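S12 family peptidase (Streptomyces sp. 82F2, PDB 3WWX) hydrolyses amide bonds with D-stereospecificity, as a probably secreted amidohydrolase of the S12 family built on the beta-lactamase fold. Local coordinates at residues A25-R30 and D34-T39; R193-P198 and S244-T249. One frame throughout, in Å; residues are numbered along the deposited sequence.

Contact 1: A25-R30 and D34-T39; sequences AVAQAR and DRWTGT
Trp36 lies against the two alanines of the neighbouring strand, its six-membered ring reaching along 25-30: CE3 sits 3.9 Å from Ala29 CB and CZ3 4.1 Å from Ala27 CB. Its two torsions (chi1 165°, chi2 86°) together lay the indole beside its own strand, where Gly38 N lies 3.6 Å above one ring face, offset toward the rim. His7 stacks on the indole, beside helix 8-19. Ala27 and Gly38, then Ala29 and Trp36, form the hydrogen-bonded pairs of an antiparallel hairpin, the first two strands in sequence of the large sheet of the beta-lactamase fold, with 36-41 at its edge. Trp36 N to Ala29 O is the shorter bond of its pair, at 2.8 Å. On the other sheet face, Gln28 and Thr37 run side by side, Gln28 CG 3.4 Å from Thr37 OG1. Arg35 bends at its third torsion (51°) and brings NH1 to 2.7 Å from Gln28 OE1, above the amide plane rather than on a lone pair; Gln28 NE2 binds Gly45 O. Near the turn, one water accepts from Arg30 NE at 2.9 Å and from Asp34 N at 2.8 Å.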
loop_
_atom_site.group_PDB
_atom_site.type_symbol
_atom_site.label_atom_id
_atom_site.label_comp_id
_atom_site.label_asym_id
_atom_site.label_seq_id
_atom_site.Cartn_x
_atom_site.Cartn_y
_atom_site.Cartn_z
ATOM N N ALA A 25 11.764 13.376 7.482
ATOM C CA ALA A 25 10.622 13.397 6.580
ATOM C C ALA A 25 11.084 13.789 5.191
ATOM O O ALA A 25 11.928 14.665 5.023
ATOM C CB ALA A 25 9.585 14.389 7.086
ATOM N N VAL A 26 10.536 13.131 4.177
ATOM C CA VAL A 26 10.833 13.464 2.786
ATOM C C VAL A 26 9.554 13.461 1.966
ATOM O O VAL A 26 8.646 12.659 2.216
ATOM C CB VAL A 26 11.852 12.465 2.161
ATOM C CG1 VAL A 26 11.383 11.016 2.316
ATOM C CG2 VAL A 26 12.140 12.782 0.704
ATOM N N ALA A 27 9.478 14.358 0.985
ATOM C CA ALA A 27 8.407 14.324 -0.008
ATOM C C ALA A 27 8.921 14.877 -1.311
ATOM O O ALA A 27 9.902 15.635 -1.348
ATOM C CB ALA A 27 7.181 15.108 0.455
ATOM N N GLN A 28 8.299 14.424 -2.390
ATOM C CA GLN A 28 8.471 15.034 -3.691
ATOM C C GLN A 28 7.104 15.278 -4.276
ATOM O O GLN A 28 6.149 14.572 -3.959
ATOM C CB GLN A 28 9.278 14.150 -4.627
ATOM C CG GLN A 28 10.733 13.970 -4.228
ATOM C CD GLN A 28 11.482 13.057 -5.183
ATOM O OE1 GLN A 28 11.106 12.923 -6.354
ATOM N NE2 GLN A 28 12.544 12.415 -4.701
ATOM N N ALA A 29 7.015 16.274 -5.156
ATOM C CA ALA A 29 5.741 16.624 -5.765
ATOM C C ALA A 29 5.982 17.170 -7.151
ATOM O O ALA A 29 7.076 17.623 -7.473
ATOM C CB ALA A 29 5.005 17.651 -4.919
ATOM N N ARG A 30 4.956 17.112 -7.973
ATOM C CA ARG A 30 5.040 17.649 -9.326
ATOM C C ARG A 30 3.656 18.130 -9.697
ATOM O O ARG A 30 2.739 17.340 -9.933
ATOM C CB ARG A 30 5.576 16.588 -10.300
ATOM C CG ARG A 30 5.796 17.075 -11.708
ATOM C CD ARG A 30 6.541 15.989 -12.480
ATOM N NE ARG A 30 6.846 16.391 -13.839
ATOM C CZ ARG A 30 6.528 15.696 -14.926
ATOM N NH1 ARG A 30 5.896 14.534 -14.834
ATOM N NH2 ARG A 30 6.860 16.174 -16.116
ATOM N N ASP A 34 7.606 20.038 -13.396
ATOM C CA ASP A 34 8.671 20.599 -12.537
ATOM C C ASP A 34 8.676 19.992 -11.130
ATOM O O ASP A 34 8.070 20.510 -10.204
ATOM C CB ASP A 34 8.597 22.131 -12.484
ATOM C CG ASP A 34 8.615 22.746 -13.870
ATOM O OD1 ASP A 34 9.552 22.436 -14.636
ATOM O OD2 ASP A 34 7.664 23.483 -14.208
ATOM N N ARG A 35 9.387 18.877 -11.004
ATOM C CA ARG A 35 9.402 18.098 -9.765
ATOM C C ARG A 35 10.170 18.800 -8.642
ATOM O O ARG A 35 11.325 19.175 -8.824
ATOM C CB ARG A 35 10.003 16.719 -10.048
ATOM C CG ARG A 35 9.891 15.703 -8.889
ATOM C CD ARG A 35 10.287 14.305 -9.376
ATOM N NE ARG A 35 11.583 14.328 -10.059
ATOM C CZ ARG A 35 12.772 14.145 -9.479
ATOM N NH1 ARG A 35 12.882 13.877 -8.176
ATOM N NH2 ARG A 35 13.872 14.212 -10.219
ATOM N N TRP A 36 9.515 18.936 -7.486
ATOM C CA TRP A 36 10.069 19.519 -6.267
ATOM C C TRP A 36 10.434 18.416 -5.281
ATOM O O TRP A 36 9.732 17.409 -5.204
ATOM C CB TRP A 36 9.024 20.411 -5.617
ATOM C CG TRP A 36 9.301 20.798 -4.185
ATOM C CD1 TRP A 36 10.062 21.854 -3.748
ATOM C CD2 TRP A 36 8.800 20.158 -3.003
ATOM N NE1 TRP A 36 10.070 21.898 -2.383
ATOM C CE2 TRP A 36 9.293 20.878 -1.894
ATOM C CE3 TRP A 36 7.975 19.050 -2.773
ATOM C CZ2 TRP A 36 9.001 20.521 -0.588
ATOM C CZ3 TRP A 36 7.688 18.699 -1.471
ATOM C CH2 TRP A 36 8.196 19.430 -0.395
ATOM N N THR A 37 11.517 18.622 -4.531
ATOM C CA THR A 37 11.964 17.687 -3.505
ATOM C C THR A 37 12.168 18.450 -2.207
ATOM O O THR A 37 12.803 19.517 -2.177
ATOM C CB THR A 37 13.279 17.009 -3.900
ATOM O OG1 THR A 37 13.119 16.246 -5.099
ATOM C CG2 THR A 37 13.769 16.076 -2.781
ATOM N N GLY A 38 11.625 17.914 -1.126
ATOM C CA GLY A 38 11.758 18.518 0.180
ATOM C C GLY A 38 12.117 17.511 1.252
ATOM O O GLY A 38 11.702 16.348 1.196
ATOM N N THR A 39 12.894 17.960 2.234
ATOM C CA THR A 39 13.238 17.163 3.397
ATOM C C THR A 39 13.163 18.003 4.649
ATOM O O THR A 39 13.351 19.231 4.587
ATOM C CB THR A 39 14.668 16.589 3.304
ATOM O OG1 THR A 39 15.597 17.660 3.082
ATOM C CG2 THR A 39 14.787 15.599 2.168
HETATM O O HOH W 1 8.836 18.119 -15.026
#

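Contact 2: R193-P198 and S244-T249; sequences RATTVP and SRDLQT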
loop_
_atom_site.group_PDB
_atom_site.type_symbol
_atom_site.label_atom_id
_atom_site.label_comp_id
_atom_site.label_asym_id
_atom_site.label_seq_id
_atom_site.Cartn_x
_atom_site.Cartn_y
_atom_site.Cartn_z
ATOM N N ARG A 193 13.564 2.735 -11.498
ATOM C CA ARG A 193 14.886 2.257 -11.149
ATOM C C ARG A 193 15.166 2.218 -9.647
ATOM O O ARG A 193 16.175 1.658 -9.234
ATOM C CB ARG A 193 15.935 3.120 -11.858
ATOM C CG ARG A 193 15.958 2.872 -13.360
ATOM C CD ARG A 193 16.798 3.877 -14.132
ATOM N NE ARG A 193 16.263 4.050 -15.483
ATOM C CZ ARG A 193 16.874 4.703 -16.465
ATOM N NH1 ARG A 193 18.065 5.255 -16.268
ATOM N NH2 ARG A 193 16.290 4.798 -17.656
ATOM N N ALA A 194 14.288 2.812 -8.835
ATOM C CA ALA A 194 14.456 2.809 -7.384
ATOM C C ALA A 194 13.415 1.907 -6.707
ATOM O O ALA A 194 13.277 1.935 -5.482
ATOM C CB ALA A 194 14.321 4.228 -6.835
ATOM N N THR A 195 12.710 1.108 -7.495
ATOM C CA THR A 195 11.574 0.324 -7.009
ATOM C C THR A 195 11.846 -1.169 -7.098
ATOM O O THR A 195 12.236 -1.669 -8.163
ATOM C CB THR A 195 10.315 0.672 -7.822
ATOM O OG1 THR A 195 10.073 2.077 -7.704
ATOM C CG2 THR A 195 9.097 -0.034 -7.276
ATOM N N THR A 196 11.652 -1.868 -5.978
ATOM C CA THR A 196 11.954 -3.283 -5.906
ATOM C C THR A 196 10.896 -4.058 -5.126
ATOM O O THR A 196 10.115 -3.497 -4.337
ATOM C CB THR A 196 13.331 -3.542 -5.266
ATOM O OG1 THR A 196 13.354 -2.994 -3.953
ATOM C CG2 THR A 196 14.457 -2.916 -6.076
ATOM N N VAL A 197 10.844 -5.355 -5.419
ATOM C CA VAL A 197 9.991 -6.323 -4.743
ATOM C C VAL A 197 10.980 -7.260 -4.056
ATOM O O VAL A 197 11.498 -8.193 -4.678
ATOM C CB VAL A 197 9.112 -7.105 -5.746
ATOM C CG1 VAL A 197 8.110 -7.958 -5.029
ATOM C CG2 VAL A 197 8.410 -6.145 -6.706
ATOM N N PRO A 198 11.315 -6.975 -2.797
ATOM C CA PRO A 198 12.452 -7.653 -2.158
ATOM C C PRO A 198 12.255 -9.131 -1.794
ATOM O O PRO A 198 13.232 -9.846 -1.597
ATOM C CB PRO A 198 12.682 -6.827 -0.889
ATOM C CG PRO A 198 11.361 -6.182 -0.615
ATOM C CD PRO A 198 10.770 -5.889 -1.964
ATOM N N SER A 244 10.390 8.602 -3.614
ATOM C CA SER A 244 9.303 9.554 -3.801
ATOM C C SER A 244 9.145 9.983 -5.255
ATOM O O SER A 244 8.129 10.556 -5.590
ATOM C CB SER A 244 9.532 10.787 -2.942
ATOM O OG SER A 244 9.711 10.441 -1.571
ATOM N N ARG A 245 10.145 9.712 -6.078
ATOM C CA ARG A 245 10.063 9.965 -7.520
ATOM C C ARG A 245 9.299 8.846 -8.231
ATOM O O ARG A 245 8.301 9.091 -8.923
ATOM C CB ARG A 245 11.457 10.082 -8.114
ATOM C CG ARG A 245 11.482 10.450 -9.588
ATOM C CD ARG A 245 12.881 10.552 -10.131
ATOM N NE ARG A 245 12.858 11.029 -11.515
ATOM C CZ ARG A 245 13.944 11.292 -12.236
ATOM N NH1 ARG A 245 15.152 11.133 -11.711
ATOM N NH2 ARG A 245 13.820 11.718 -13.488
ATOM N N ASP A 246 9.743 7.606 -8.041
ATOM C CA ASP A 246 9.127 6.475 -8.711
ATOM C C ASP A 246 7.659 6.342 -8.326
ATOM O O ASP A 246 6.839 5.954 -9.139
ATOM C CB ASP A 246 9.836 5.179 -8.337
ATOM C CG ASP A 246 11.134 4.954 -9.106
ATOM O OD1 ASP A 246 11.621 5.870 -9.811
ATOM O OD2 ASP A 246 11.684 3.830 -8.968
ATOM N N LEU A 247 7.323 6.624 -7.069
ATOM C CA LEU A 247 5.921 6.482 -6.682
ATOM C C LEU A 247 5.038 7.445 -7.466
ATOM O O LEU A 247 3.929 7.090 -7.870
ATOM C CB LEU A 247 5.715 6.649 -5.179
ATOM C CG LEU A 247 6.197 5.484 -4.322
ATOM C CD1 LEU A 247 5.973 5.846 -2.867
ATOM C CD2 LEU A 247 5.507 4.181 -4.666
ATOM N N GLN A 248 5.542 8.657 -7.688
ATOM C CA GLN A 248 4.807 9.606 -8.519
ATOM C C GLN A 248 4.715 9.115 -9.961
ATOM O O GLN A 248 3.645 9.159 -10.578
ATOM C CB GLN A 248 5.461 10.978 -8.504
ATOM C CG GLN A 248 5.389 11.691 -7.192
ATOM C CD GLN A 248 6.075 13.013 -7.306
ATOM O OE1 GLN A 248 5.489 13.984 -7.805
ATOM N NE2 GLN A 248 7.340 13.049 -6.950
ATOM N N THR A 249 5.825 8.638 -10.512
ATOM C CA THR A 249 5.802 8.124 -11.888
ATOM C C THR A 249 4.711 7.061 -12.060
ATOM O O THR A 249 3.934 7.053 -13.028
ATOM C CB THR A 249 7.166 7.538 -12.250
ATOM O OG1 THR A 249 8.144 8.575 -12.100
ATOM C CG2 THR A 249 7.170 6.992 -13.679
HETATM O O HOH W 2 13.794 5.784 -11.560
#
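Asp246 pushes its carboxylate from the helix against Ala194 and Thr195, one oxygen, OD2, taking both direct bonds. Thr195 OG1 donates to Asp246 OD2 at 2.7 Å on the anti lone pair, away from OD1, while Ala194 N reaches the same oxygen at 2.8 Å from the syn side, 22° out of the carboxylate plane. The backbone bond is bent, its N-H...O angle 146°. The side chains of Thr195 and Asp246 run alongside one another, head to tail, leaving Thr195 OG1 only 3.2 Å from Asp246 CB. Thr195 holds its hydroxyl beside its own backbone N (chi1 -58°); OG1 is also hydrogen-bonded to Ser242 OG. Ala194 CB packs on Asp246 OD2 at 3.4 Å. A water accepts from Arg193 N at 3.1 Å and lies 2.8 Å from Asp246 OD1, to which it can donate. Two direct donors and a water meet this buried acid, which would probably favour its charged form. Within the helix, Gln248 NE2 turns back to Ser244 O at 2.9 Å. Asp243, just ahead, accepts from Asp246 N. A carboxylate near the N-terminal end of helix 244-255 thus holds a backbone N-H and a hydroxyl of the irregular segment that follows helix 178-187 in the beta-lactamase fold.

From the N terminus, helix 8-19 leads into strand 24-31, and contact 1 closes at once as the chain turns back into strand 36-41. Contact 2 opens much later, after helix 178-187, and closes across 45 intervening residues when helix 244-255 begins; the two loops follow one another in series, neither nested nor crossed. Their centres lie about 14 Å apart and they meet directly: helix 244-255 lies against the sheet face carrying Gln28, whose CB is 3.2 Å from Gln248 NE2. The helix is therefore shared between them, joining the hairpin at the sheet edge to the loop 193-198 beyond.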